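Local coordinates for protein transcriptional regulator (Saccharomonospora viridis, PDB 4KWA) that probably acts as a TetR-family transcriptional repressor, reading DNA through an N-terminal helix-turn-helix domain and holding choline in the larger ligand-binding domain behind it, at residues A5-R8 and I9-A13; F45-K48 and K49-L52; K114-D117 and L118-A122. All blocks are in the same frame, centred on the assembly; numbering follows the deposited sequence.

Contact 1 of 3, residues A5-R8 and I9-A13; sequences ARRR and ILETA
Ile9 and Leu10 lay their side chains against carbonyl oxygens one turn earlier on helix 2-20, the first helix of the TetR-type DNA-binding domain, and this is the close-packed part of the contact. Ile9 CG1 lies 3.3 Å from Ala5 O, and Leu10 CG is equally near Arg6 O, the isobutyl group folding back over the preceding turn. Four main-chain hydrogen bonds from residue i+4 to i hold that turn, the shortest being Glu11 N to Arg7 O at 2.8 Å. Branched aliphatic groups suit the buried flank: Ile9 packs on Ile41 and His44 of helix 38-44 and on Phe45, Leu10 on Phe45 and on Glu54 of helix 48-71, whereas Thr12 faces Glu33 and Leu34 of helix 27-34. Small Ala13 lets Ile51 of helix 48-71 come close.

The opposite character appears along the flank carrying Arg7 and Glu11. Both side chains leave the helix with CG swung away from the backbone N (chi1 -171° and -166°) and run alongside each other in the same direction. Arg7 is bent at chi3, which brings NH1 to the carboxylate, and OE1 arrives at the guanidinium edge, near its plane. The two flat groups are strongly twisted, 77° apart, so they do not make the flat two-pronged pairing. The modelled separation of NH1 and OE1, 2.4 Å, is too short to take literally, although the ion pair itself is plausible. Glu4 is a long, weak ionic partner of Arg7, and Arg58 of Glu11. Such chemistry implies a helix with a buried aliphatic side for the three-helix domain and a partly exposed, arginine-rich side where Glu11 offsets some of the positive charge.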
ATOM      1  N   ALA A   5     -21.516  -4.491  24.632  1.00 49.00           N
ATOM      2  CA  ALA A   5     -22.220  -4.050  23.421  1.00 51.52           C
ATOM      3  C   ALA A   5     -21.197  -3.395  22.471  1.00 43.57           C
ATOM      4  O   ALA A   5     -21.156  -3.717  21.294  1.00 36.82           O
ATOM      5  CB  ALA A   5     -23.326  -3.078  23.774  1.00 55.36           C
ATOM      6  N   ARG A   6     -20.321  -2.540  23.006  1.00 46.85           N
ATOM      7  CA  ARG A   6     -19.269  -1.878  22.195  1.00 46.18           C
ATOM      8  C   ARG A   6     -18.304  -2.828  21.488  1.00 37.63           C
ATOM      9  O   ARG A   6     -17.969  -2.683  20.281  1.00 31.82           O
ATOM     10  CB  ARG A   6     -18.422  -0.895  23.054  1.00 49.02           C
ATOM     11  CG  ARG A   6     -19.061   0.433  23.407  1.00 51.73           C
ATOM     12  CD  ARG A   6     -18.117   1.336  24.227  1.00 53.55           C
ATOM     13  NE  ARG A   6     -17.188   2.064  23.385  1.00 54.38           N
ATOM     14  CZ  ARG A   6     -15.967   1.662  23.016  1.00 60.88           C
ATOM     15  NH1 ARG A   6     -15.295   2.420  22.170  1.00 54.93           N
ATOM     16  NH2 ARG A   6     -15.418   0.514  23.439  1.00 60.10           N
ATOM     17  N   ARG A   7     -17.744  -3.768  22.235  1.00 34.71           N
ATOM     18  CA  ARG A   7     -16.823  -4.702  21.665  1.00 35.02           C
ATOM     19  C   ARG A   7     -17.429  -5.493  20.497  1.00 30.04           C
ATOM     20  O   ARG A   7     -16.796  -5.730  19.493  1.00 32.60           O
ATOM     21  CB  ARG A   7     -16.463  -5.700  22.776  1.00 48.07           C
ATOM     22  CG  ARG A   7     -15.343  -6.643  22.428  1.00 44.40           C
ATOM     23  CD  ARG A   7     -15.239  -7.791  23.407  1.00 55.36           C
ATOM     24  NE  ARG A   7     -16.407  -8.691  23.310  1.00 55.35           N
ATOM     25  CZ  ARG A   7     -16.576  -9.593  22.331  1.00 55.05           C
ATOM     26  NH1 ARG A   7     -15.692  -9.667  21.310  1.00 56.35           N
ATOM     27  NH2 ARG A   7     -17.667 -10.370  22.324  1.00 46.88           N
ATOM     28  N   ARG A   8     -18.677  -5.951  20.682  1.00 34.48           N
ATOM     29  CA  ARG A   8     -19.367  -6.730  19.654  1.00 38.93           C
ATOM     30  C   ARG A   8     -19.596  -5.905  18.386  1.00 30.39           C
ATOM     31  O   ARG A   8     -19.329  -6.378  17.301  1.00 33.24           O
ATOM     32  CB  ARG A   8     -20.631  -7.422  20.196  1.00 44.22           C
ATOM     33  CG  ARG A   8     -20.289  -8.824  20.763  1.00 57.74           C
ATOM     34  CD  ARG A   8     -21.411  -9.626  21.449  1.00 62.05           C
ATOM     35  NE  ARG A   8     -22.604  -9.818  20.615  1.00 63.64           N
ATOM     36  CZ  ARG A   8     -23.727  -9.093  20.695  1.00 72.54           C
ATOM     37  NH1 ARG A   8     -24.749  -9.334  19.836  1.00 58.66           N
ATOM     38  NH2 ARG A   8     -23.844  -8.127  21.625  1.00 65.94           N
ATOM     39  N   ILE A   9     -20.017  -4.659  18.574  1.00 31.17           N
ATOM     40  CA  ILE A   9     -20.158  -3.769  17.430  1.00 29.39           C
ATOM     41  C   ILE A   9     -18.857  -3.633  16.700  1.00 28.17           C
ATOM     42  O   ILE A   9     -18.794  -3.727  15.459  1.00 30.70           O
ATOM     43  CB  ILE A   9     -20.642  -2.369  17.856  1.00 29.63           C
ATOM     44  CG1 ILE A   9     -22.063  -2.392  18.389  1.00 30.81           C
ATOM     45  CG2 ILE A   9     -20.572  -1.407  16.680  1.00 30.89           C
ATOM     46  CD1 ILE A   9     -22.515  -1.114  19.085  1.00 35.86           C
ATOM     47  N   LEU A  10     -17.778  -3.385  17.445  1.00 28.83           N
ATOM     48  CA  LEU A  10     -16.460  -3.221  16.823  1.00 29.42           C
ATOM     49  C   LEU A  10     -15.922  -4.423  16.162  1.00 24.50           C
ATOM     50  O   LEU A  10     -15.349  -4.340  15.090  1.00 29.87           O
ATOM     51  CB  LEU A  10     -15.449  -2.687  17.843  1.00 31.05           C
ATOM     52  CG  LEU A  10     -15.739  -1.292  18.340  1.00 32.95           C
ATOM     53  CD1 LEU A  10     -14.712  -0.984  19.402  1.00 36.75           C
ATOM     54  CD2 LEU A  10     -15.725  -0.264  17.248  1.00 34.85           C
ATOM     55  N   GLU A  11     -16.137  -5.570  16.768  1.00 29.05           N
ATOM     56  CA  GLU A  11     -15.674  -6.833  16.146  1.00 29.42           C
ATOM     57  C   GLU A  11     -16.384  -7.117  14.839  1.00 29.80           C
ATOM     58  O   GLU A  11     -15.737  -7.461  13.833  1.00 31.50           O
ATOM     59  CB  GLU A  11     -15.880  -7.984  17.099  1.00 37.47           C
ATOM     60  CG  GLU A  11     -15.118  -9.213  16.647  1.00 49.45           C
ATOM     61  CD  GLU A  11     -14.896 -10.212  17.788  1.00 59.71           C
ATOM     62  OE1 GLU A  11     -15.333  -9.920  18.927  1.00 70.58           O
ATOM     63  OE2 GLU A  11     -14.235 -11.258  17.564  1.00 80.59           O
ATOM     64  N   THR A  12     -17.680  -6.910  14.847  1.00 30.58           N
ATOM     65  CA  THR A  12     -18.530  -7.076  13.663  1.00 32.16           C
ATOM     66  C   THR A  12     -18.139  -6.040  12.587  1.00 29.10           C
ATOM     67  O   THR A  12     -17.900  -6.421  11.400  1.00 24.23           O
ATOM     68  CB  THR A  12     -20.041  -7.051  14.045  1.00 31.77           C
ATOM     69  OG1 THR A  12     -20.342  -8.128  14.931  1.00 41.70           O
ATOM     70  CG2 THR A  12     -20.892  -7.161  12.860  1.00 31.99           C
ATOM     71  N   ALA A  13     -18.077  -4.744  12.975  1.00 29.09           N
ATOM     72  CA  ALA A  13     -17.647  -3.687  12.018  1.00 31.68           C
ATOM     73  C   ALA A  13     -16.313  -3.942  11.371  1.00 29.73           C
ATOM     74  O   ALA A  13     -16.186  -3.763  10.151  1.00 27.10           O
ATOM     75  CB  ALA A  13     -17.693  -2.299  12.644  1.00 29.42           C
TER

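Contact 2 of 3, residues F45-K48 and K49-L52; sequences FPSK and KDIL
Asp50 N is gripped twice by Ser47: it donates to OG at 3.1 Å, with an N-H...O angle of 152°, and makes a weak, bent bond to Ser47 O at 2.9 Å. This is a helix N-cap, with Ser47 just ahead of helix 48-71, the helix that leaves the DNA-binding domain. The serine hydroxyl lies between its own backbone N and carbonyl carbon (chi1 82°), a rotamer that turns OG over the first turn. Serine suits the place because its short hydroxyl can accept from an amide of that turn, which has no carbonyl of a preceding turn to pair with. Ser47 O has a second, better donor in Ile51 N, and Leu52 N continues the pattern on Lys48 O.

Lys48 sends an extended chain out of the contact; its ammonium donates to Val25 O and Tyr22 O and makes a cation-pi contact with the Tyr22 ring, tying the helix start to the loop between helices 2-20 and 27-34. On the inner side the chain leaves helix 38-44 at Phe45, which also packs on Arg6, Ile9 and Leu10 of helix 2-20. Phe45 and Ile51 then close the apolar side of the turn, their side chains crossing at about a right angle, with Phe45 CB 3.4 Å from Ile51 CG1.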
ATOM      1  N   PHE A  45     -21.248   5.155  18.776  1.00 35.93           N
ATOM      2  CA  PHE A  45     -20.386   5.665  17.716  1.00 33.89           C
ATOM      3  C   PHE A  45     -21.212   6.551  16.778  1.00 37.49           C
ATOM      4  O   PHE A  45     -21.777   6.066  15.785  1.00 37.68           O
ATOM      5  CB  PHE A  45     -19.837   4.447  16.947  1.00 33.16           C
ATOM      6  CG  PHE A  45     -19.200   3.418  17.859  1.00 29.69           C
ATOM      7  CD1 PHE A  45     -19.800   2.193  18.091  1.00 33.76           C
ATOM      8  CD2 PHE A  45     -17.935   3.664  18.409  1.00 33.87           C
ATOM      9  CE1 PHE A  45     -19.201   1.241  18.880  1.00 32.00           C
ATOM     10  CE2 PHE A  45     -17.354   2.721  19.227  1.00 34.37           C
ATOM     11  CZ  PHE A  45     -18.000   1.511  19.458  1.00 30.85           C
ATOM     12  N   PRO A  46     -21.323   7.856  17.137  1.00 41.69           N
ATOM     13  CA  PRO A  46     -22.156   8.822  16.418  1.00 37.78           C
ATOM     14  C   PRO A  46     -21.880   8.979  14.963  1.00 38.67           C
ATOM     15  O   PRO A  46     -22.727   9.567  14.283  1.00 37.41           O
ATOM     16  CB  PRO A  46     -21.942  10.145  17.192  1.00 42.68           C
ATOM     17  CG  PRO A  46     -21.407   9.740  18.522  1.00 43.70           C
ATOM     18  CD  PRO A  46     -20.609   8.485  18.247  1.00 41.95           C
ATOM     19  N   SER A  47     -20.719   8.518  14.460  1.00 36.23           N
ATOM     20  CA  SER A  47     -20.513   8.616  13.076  1.00 40.85           C
ATOM     21  C   SER A  47     -19.752   7.385  12.660  1.00 38.31           C
ATOM     22  O   SER A  47     -19.043   6.719  13.441  1.00 39.13           O
ATOM     23  CB  SER A  47     -19.666   9.830  12.730  1.00 50.28           C
ATOM     24  OG  SER A  47     -18.322   9.474  12.921  1.00 40.95           O
ATOM     25  N   LYS A  48     -19.871   7.132  11.379  1.00 35.37           N
ATOM     26  CA  LYS A  48     -19.242   5.980  10.829  1.00 41.89           C
ATOM     27  C   LYS A  48     -17.726   6.041  11.069  1.00 41.69           C
ATOM     28  O   LYS A  48     -17.086   5.010  11.393  1.00 35.62           O
ATOM     29  CB  LYS A  48     -19.544   6.002   9.357  1.00 48.74           C
ATOM     30  CG  LYS A  48     -19.512   4.655   8.789  1.00 46.30           C
ATOM     31  CD  LYS A  48     -19.883   4.749   7.360  1.00 43.65           C
ATOM     32  CE  LYS A  48     -19.532   3.394   6.802  1.00 32.87           C
ATOM     33  NZ  LYS A  48     -19.871   3.422   5.366  1.00 30.75           N
ATOM     34  N   LYS A  49     -17.134   7.231  10.847  1.00 35.77           N
ATOM     35  CA  LYS A  49     -15.673   7.413  11.037  1.00 37.42           C
ATOM     36  C   LYS A  49     -15.298   7.071  12.425  1.00 32.19           C
ATOM     37  O   LYS A  49     -14.155   6.668  12.694  1.00 28.46           O
ATOM     38  CB  LYS A  49     -15.175   8.860  10.724  1.00 43.74           C
ATOM     39  CG  LYS A  49     -15.172   9.212   9.250  1.00 54.90           C
ATOM     40  CD  LYS A  49     -14.720  10.655   8.990  1.00 65.26           C
ATOM     41  CE  LYS A  49     -15.619  11.702   9.629  1.00 83.10           C
ATOM     42  NZ  LYS A  49     -15.231  13.086   9.220  1.00 89.77           N
ATOM     43  N   ASP A  50     -16.203   7.280  13.372  1.00 29.42           N
ATOM     44  CA  ASP A  50     -15.866   6.847  14.723  1.00 32.66           C
ATOM     45  C   ASP A  50     -15.825   5.358  14.856  1.00 35.71           C
ATOM     46  O   ASP A  50     -14.989   4.856  15.630  1.00 32.54           O
ATOM     47  CB  ASP A  50     -16.794   7.368  15.790  1.00 35.26           C
ATOM     48  CG  ASP A  50     -16.350   8.693  16.306  1.00 53.43           C
ATOM     49  OD1 ASP A  50     -16.153   9.622  15.479  1.00 45.31           O
ATOM     50  OD2 ASP A  50     -16.152   8.776  17.530  1.00 59.32           O
ATOM     51  N   ILE A  51     -16.729   4.638  14.174  1.00 33.36           N
ATOM     52  CA  ILE A  51     -16.661   3.155  14.211  1.00 34.01           C
ATOM     53  C   ILE A  51     -15.280   2.693  13.638  1.00 34.04           C
ATOM     54  O   ILE A  51     -14.621   1.827  14.229  1.00 30.82           O
ATOM     55  CB  ILE A  51     -17.799   2.479  13.434  1.00 38.14           C
ATOM     56  CG1 ILE A  51     -19.128   2.949  14.006  1.00 41.80           C
ATOM     57  CG2 ILE A  51     -17.647   0.928  13.520  1.00 40.95           C
ATOM     58  CD1 ILE A  51     -20.311   2.347  13.293  1.00 44.11           C
ATOM     59  N   LEU A  52     -14.820   3.299  12.542  1.00 27.75           N
ATOM     60  CA  LEU A  52     -13.530   2.917  11.941  1.00 32.65           C
ATOM     61  C   LEU A  52     -12.377   3.223  12.930  1.00 31.96           C
ATOM     62  O   LEU A  52     -11.546   2.344  13.224  1.00 37.19           O
ATOM     63  CB  LEU A  52     -13.270   3.658  10.641  1.00 29.33           C
ATOM     64  CG  LEU A  52     -11.971   3.430   9.839  1.00 28.78           C
ATOM     65  CD1 LEU A  52     -11.769   1.966   9.578  1.00 27.33           C
ATOM     66  CD2 LEU A  52     -11.898   4.201   8.556  1.00 34.94           C
TER

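Contact 3 of 3, residues K114-D117 and L118-A122; sequences KIRD and LYNDA
The guanidinium of Arg116 and the amide of Asn120 lie side by side on helix 113-139, pointing the same way, with their planes 34° apart. They do not stack: between the two side chains the approach is made by the aliphatic stem, Arg116 CG, 3.8 Å from Asn120 ND2. The stem is there because CG turns from the backbone N toward the carbonyl side (chi1 -167°), and the chain bends only at chi3, carrying the charged end onward. This is the i, i+4 spacing of an alpha helix, here in the BetI-type ligand-binding domain. Four main-chain hydrogen bonds carry the turn, from Leu118 N to Lys114 O through Asp121 N to Asp117 O.

The other flanks differ in chemistry. Ile115 and Leu118 offer branched aliphatic surfaces to Leu53 of helix 48-71, while Lys114, Asp117 and Asp121, all charged, take the exposed side. Tyr119 turns into the protein: its ring meets Trp106 with the planes at about 80°, and its side chain comes within about 5 Å of the bound choline, near the pocket that includes Trp99 and Asp160. An aromatic residue suits this position, packing also against Trp102 and Ser109 of helix 94-109. Asparagine suits the dimer side, where the amide can donate across the interface: Asn120 ND2 hydrogen-bonds to the backbone O of Thr168 of the second subunit.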
ATOM      1  N   LYS A 114      -7.322  11.979  12.713  1.00 33.41           N
ATOM      2  CA  LYS A 114      -7.327  11.067  13.833  1.00 39.45           C
ATOM      3  C   LYS A 114      -6.846   9.691  13.346  1.00 28.42           C
ATOM      4  O   LYS A 114      -6.085   9.070  14.035  1.00 32.78           O
ATOM      5  CB  LYS A 114      -8.654  10.962  14.588  1.00 37.09           C
ATOM      6  CG  LYS A 114      -9.063  12.287  15.279  1.00 41.87           C
ATOM      7  CD  LYS A 114     -10.256  12.160  16.210  1.00 51.09           C
ATOM      8  CE  LYS A 114     -11.610  12.023  15.523  1.00 53.04           C
ATOM      9  NZ  LYS A 114     -12.761  12.166  16.486  1.00 51.01           N
ATOM     10  N   ILE A 115      -7.293   9.248  12.178  1.00 29.81           N
ATOM     11  CA  ILE A 115      -6.887   8.015  11.599  1.00 30.39           C
ATOM     12  C   ILE A 115      -5.397   8.078  11.261  1.00 25.95           C
ATOM     13  O   ILE A 115      -4.685   7.117  11.569  1.00 28.39           O
ATOM     14  CB  ILE A 115      -7.712   7.620  10.354  1.00 31.96           C
ATOM     15  CG1 ILE A 115      -9.203   7.434  10.695  1.00 39.48           C
ATOM     16  CG2 ILE A 115      -7.123   6.367   9.683  1.00 35.69           C
ATOM     17  CD1 ILE A 115      -9.493   6.230  11.511  1.00 45.36           C
ATOM     18  N   ARG A 116      -4.947   9.180  10.670  1.00 28.79           N
ATOM     19  CA  ARG A 116      -3.559   9.404  10.332  1.00 31.07           C
ATOM     20  C   ARG A 116      -2.650   9.279  11.573  1.00 29.84           C
ATOM     21  O   ARG A 116      -1.584   8.630  11.525  1.00 27.00           O
ATOM     22  CB  ARG A 116      -3.345  10.809   9.676  1.00 31.87           C
ATOM     23  CG  ARG A 116      -1.989  10.959   9.019  1.00 35.76           C
ATOM     24  CD  ARG A 116      -1.505  12.373   8.652  1.00 49.44           C
ATOM     25  NE  ARG A 116      -2.308  13.037   7.649  1.00 62.33           N
ATOM     26  CZ  ARG A 116      -3.042  14.151   7.818  1.00 75.54           C
ATOM     27  NH1 ARG A 116      -3.053  14.842   8.968  1.00 63.96           N
ATOM     28  NH2 ARG A 116      -3.740  14.613   6.785  1.00 74.30           N
ATOM     29  N   ASP A 117      -3.084   9.878  12.671  1.00 33.01           N
ATOM     30  CA  ASP A 117      -2.321   9.867  13.941  1.00 30.93           C
ATOM     31  C   ASP A 117      -2.296   8.473  14.540  1.00 36.76           C
ATOM     32  O   ASP A 117      -1.272   8.003  15.000  1.00 32.75           O
ATOM     33  CB  ASP A 117      -2.944  10.808  14.988  1.00 32.40           C
ATOM     34  CG  ASP A 117      -2.754  12.293  14.656  1.00 41.32           C
ATOM     35  OD1 ASP A 117      -2.065  12.591  13.646  1.00 41.18           O
ATOM     36  OD2 ASP A 117      -3.349  13.140  15.408  1.00 38.03           O
ATOM     37  N   LEU A 118      -3.425   7.771  14.526  1.00 28.70           N
ATOM     38  CA  LEU A 118      -3.438   6.446  15.012  1.00 32.62           C
ATOM     39  C   LEU A 118      -2.540   5.544  14.163  1.00 30.91           C
ATOM     40  O   LEU A 118      -1.763   4.764  14.727  1.00 30.10           O
ATOM     41  CB  LEU A 118      -4.875   5.938  15.065  1.00 36.16           C
ATOM     42  CG  LEU A 118      -5.111   4.530  15.668  1.00 39.23           C
ATOM     43  CD1 LEU A 118      -6.490   4.389  16.205  1.00 35.39           C
ATOM     44  CD2 LEU A 118      -4.857   3.389  14.667  1.00 41.66           C
ATOM     45  N   TYR A 119      -2.650   5.620  12.832  1.00 29.37           N
ATOM     46  CA  TYR A 119      -1.819   4.796  11.968  1.00 27.72           C
ATOM     47  C   TYR A 119      -0.300   5.067  12.212  1.00 26.33           C
ATOM     48  O   TYR A 119       0.511   4.120  12.328  1.00 26.15           O
ATOM     49  CB  TYR A 119      -2.118   5.080  10.480  1.00 27.38           C
ATOM     50  CG  TYR A 119      -1.125   4.335   9.574  1.00 26.24           C
ATOM     51  CD1 TYR A 119      -1.234   2.983   9.410  1.00 32.52           C
ATOM     52  CD2 TYR A 119      -0.106   5.009   8.833  1.00 30.71           C
ATOM     53  CE1 TYR A 119      -0.308   2.276   8.645  1.00 37.24           C
ATOM     54  CE2 TYR A 119       0.826   4.292   8.073  1.00 32.08           C
ATOM     55  CZ  TYR A 119       0.673   2.957   7.941  1.00 36.99           C
ATOM     56  OH  TYR A 119       1.516   2.275   7.151  1.00 45.39           O
ATOM     57  N   ASN A 120       0.037   6.305  12.381  1.00 27.44           N
ATOM     58  CA  ASN A 120       1.417   6.637  12.604  1.00 28.39           C
ATOM     59  C   ASN A 120       1.909   6.130  13.894  1.00 28.75           C
ATOM     60  O   ASN A 120       3.094   5.707  13.966  1.00 31.63           O
ATOM     61  CB  ASN A 120       1.671   8.104  12.504  1.00 28.62           C
ATOM     62  CG  ASN A 120       1.802   8.562  11.038  1.00 38.31           C
ATOM     63  OD1 ASN A 120       2.593   7.986  10.278  1.00 48.34           O
ATOM     64  ND2 ASN A 120       1.165   9.659  10.699  1.00 43.70           N
ATOM     65  N   ASP A 121       1.150   6.309  14.938  1.00 28.35           N
ATOM     66  CA  ASP A 121       1.656   5.733  16.197  1.00 30.47           C
ATOM     67  C   ASP A 121       1.772   4.225  16.095  1.00 30.43           C
ATOM     68  O   ASP A 121       2.660   3.667  16.692  1.00 28.48           O
ATOM     69  CB  ASP A 121       0.713   6.018  17.335  1.00 35.65           C
ATOM     70  CG  ASP A 121       0.750   7.432  17.762  1.00 40.20           C
ATOM     71  OD1 ASP A 121       1.645   8.194  17.296  1.00 38.45           O
ATOM     72  OD2 ASP A 121      -0.139   7.765  18.541  1.00 42.16           O
ATOM     73  N   ALA A 122       0.822   3.516  15.467  1.00 28.46           N
ATOM     74  CA  ALA A 122       0.926   2.077  15.374  1.00 29.35           C
ATOM     75  C   ALA A 122       2.181   1.691  14.514  1.00 32.21           C
ATOM     76  O   ALA A 122       2.943   0.816  14.894  1.00 28.21           O
ATOM     77  CB  ALA A 122      -0.322   1.411  14.770  1.00 32.54           C
TER

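Overall arrangement
From the N terminus, contact 1 opens on helix 2-20, contact 2 lies at the turn into helix 48-71, and contact 3 sits on helix 113-139. Each is local and closes before the next begins, so none nests or crosses; only contact 2 spans a turn between helices. Contacts 1 and 2 interlock in the DNA-binding domain, Leu10 CD2 packing 3.6 Å from Phe45 CZ. Contact 2 also reaches contact 3 through Leu52 and Ile115, joining that domain to the ligand-binding one. Contacts 1 and 3 do not touch, their nearest atoms about 10 Å apart. Helix 48-71 is thus the physical bridge between the presumed DNA-reading end and the choline-bearing core.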